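PDB 4XAB: EvdO2 from Micromonospora carbonacea, which is probably a non-haem iron oxygenase of the phytanoyl-CoA dioxygenase family that carries out an oxidative cyclization in orthosomycin antibiotic biosynthesis. Local coordinates for residues 145-150 against 199-204. Sequence-based numbering, arbitrary orientation.
Sequences SIWTTL and CPLAPG
The carbonyl O of Thr-149 takes the backbone N-H of Gly-204 at 2.9 Å, a fairly straight bond (159° at the hydrogen). Gly-204 has a positive phi (88°), a backbone shape typical of glycine. Beside this bond CB of Pro-203 lies 3.8 Å from the carbonyl O of Leu-150, which is itself hydrogen-bonded to Arg-39 of helix 32-45. The Thr-149 side chain divides its work: OG1, anti to the backbone N (chi1 -174°), hydrogen-bonds to the carbonyl O of Asp-151, while methyl CG2 meets the loop, 3.2 Å from the carbonyl O of Ala-202 and 3.8 Å from CB of Leu-201. Further along, CD1 of Leu-201 abuts the six-membered end of the Trp-147 indole edge-on, near the ring plane and 3.7 Å from CZ3. The side chain of Trp-147 in turn comes within about 7 Å of the nickel ion held by His-129, Asp-131 and His-215. The loop between strands 197-198 and 206-210 thus packs beside the end of strand 139-149 in the double-stranded beta-helix: Thr-149 pairs with both Gly-204 and Gly-205, consistent with a G1 beta bulge where the loop enters strand 206-210, and van der Waals contacts, some against backbone carbonyl oxygens, seat the rest.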
loop_
_atom_site.group_PDB
_atom_site.type_symbol
_atom_site.label_atom_id
_atom_site.label_comp_id
_atom_site.label_asym_id
_atom_site.label_seq_id
_atom_site.Cartn_x
_atom_site.Cartn_y
_atom_site.Cartn_z
ATOM N N SER A 145 -4.145 3.494 -4.547
ATOM C CA SER A 145 -2.822 2.916 -4.350
ATOM C C SER A 145 -2.684 1.662 -5.201
ATOM O O SER A 145 -3.621 0.886 -5.297
ATOM C CB SER A 145 -2.595 2.539 -2.887
ATOM O OG SER A 145 -2.585 3.701 -2.077
ATOM N N ILE A 146 -1.503 1.481 -5.782
ATOM C CA ILE A 146 -1.157 0.277 -6.544
ATOM C C ILE A 146 0.014 -0.391 -5.833
ATOM O O ILE A 146 1.139 0.131 -5.813
ATOM C CB ILE A 146 -0.805 0.614 -8.015
ATOM C CG1 ILE A 146 -1.990 1.284 -8.702
ATOM C CG2 ILE A 146 -0.466 -0.643 -8.781
ATOM C CD1 ILE A 146 -1.683 1.831 -10.108
ATOM N N TRP A 147 -0.298 -1.523 -5.208
ATOM C CA TRP A 147 0.582 -2.305 -4.351
ATOM C C TRP A 147 1.153 -3.444 -5.186
ATOM O O TRP A 147 0.460 -4.426 -5.405
ATOM C CB TRP A 147 -0.248 -2.834 -3.168
ATOM C CG TRP A 147 0.419 -3.487 -1.966
ATOM C CD1 TRP A 147 0.822 -2.869 -0.807
ATOM C CD2 TRP A 147 0.633 -4.896 -1.759
ATOM N NE1 TRP A 147 1.321 -3.803 0.078
ATOM C CE2 TRP A 147 1.215 -5.049 -0.479
ATOM C CE3 TRP A 147 0.410 -6.035 -2.538
ATOM C CZ2 TRP A 147 1.579 -6.302 0.038
ATOM C CZ3 TRP A 147 0.774 -7.285 -2.017
ATOM C CH2 TRP A 147 1.349 -7.401 -0.746
ATOM N N THR A 148 2.383 -3.295 -5.678
ATOM C CA THR A 148 2.997 -4.328 -6.526
ATOM C C THR A 148 3.886 -5.195 -5.659
ATOM O O THR A 148 4.774 -4.677 -4.977
ATOM C CB THR A 148 3.849 -3.726 -7.664
ATOM O OG1 THR A 148 3.035 -2.907 -8.509
ATOM C CG2 THR A 148 4.526 -4.834 -8.495
ATOM N N THR A 149 3.667 -6.504 -5.670
ATOM C CA THR A 149 4.473 -7.358 -4.805
ATOM C C THR A 149 5.694 -7.863 -5.565
ATOM O O THR A 149 5.631 -8.104 -6.772
ATOM C CB THR A 149 3.653 -8.537 -4.247
ATOM O OG1 THR A 149 4.437 -9.266 -3.303
ATOM C CG2 THR A 149 3.175 -9.481 -5.372
ATOM N N LEU A 150 6.815 -7.989 -4.858
ATOM C CA LEU A 150 8.044 -8.525 -5.440
ATOM C C LEU A 150 8.158 -10.015 -5.167
ATOM O O LEU A 150 9.026 -10.699 -5.718
ATOM C CB LEU A 150 9.280 -7.814 -4.872
ATOM C CG LEU A 150 9.359 -6.297 -4.964
ATOM C CD1 LEU A 150 10.795 -5.821 -4.698
ATOM C CD2 LEU A 150 8.846 -5.805 -6.308
ATOM N N CYS A 199 -6.558 -11.100 -0.980
ATOM C CA CYS A 199 -6.014 -10.936 -2.321
ATOM C C CYS A 199 -4.589 -11.459 -2.449
ATOM O O CYS A 199 -3.638 -10.675 -2.546
ATOM C CB CYS A 199 -6.063 -9.460 -2.724
ATOM S SG CYS A 199 -7.751 -8.908 -2.998
ATOM N N PRO A 200 -4.433 -12.791 -2.470
ATOM C CA PRO A 200 -3.087 -13.314 -2.717
ATOM C C PRO A 200 -2.608 -12.960 -4.125
ATOM O O PRO A 200 -3.426 -12.737 -5.023
ATOM C CB PRO A 200 -3.263 -14.822 -2.541
ATOM C CG PRO A 200 -4.450 -14.957 -1.629
ATOM C CD PRO A 200 -5.375 -13.866 -2.113
ATOM N N LEU A 201 -1.290 -12.885 -4.287
ATOM C CA LEU A 201 -0.659 -12.476 -5.536
ATOM C C LEU A 201 0.575 -13.299 -5.802
ATOM O O LEU A 201 1.228 -13.772 -4.874
ATOM C CB LEU A 201 -0.250 -11.009 -5.497
ATOM C CG LEU A 201 -1.384 -9.997 -5.330
ATOM C CD1 LEU A 201 -0.788 -8.625 -5.125
ATOM C CD2 LEU A 201 -2.337 -9.996 -6.539
ATOM N N ALA A 202 0.899 -13.441 -7.080
ATOM C CA ALA A 202 2.188 -13.978 -7.485
ATOM C C ALA A 202 3.143 -12.797 -7.660
ATOM O O ALA A 202 2.689 -11.645 -7.728
ATOM C CB ALA A 202 2.041 -14.771 -8.776
ATOM N N PRO A 203 4.461 -13.058 -7.719
ATOM C CA PRO A 203 5.410 -11.957 -7.909
ATOM C C PRO A 203 5.103 -11.134 -9.158
ATOM O O PRO A 203 4.817 -11.690 -10.217
ATOM C CB PRO A 203 6.757 -12.673 -8.052
ATOM C CG PRO A 203 6.568 -13.976 -7.380
ATOM C CD PRO A 203 5.146 -14.361 -7.614
ATOM N N GLY A 204 5.121 -9.812 -9.011
ATOM C CA GLY A 204 4.794 -8.925 -10.113
ATOM C C GLY A 204 3.316 -8.611 -10.226
ATOM O O GLY A 204 2.929 -7.764 -11.032
#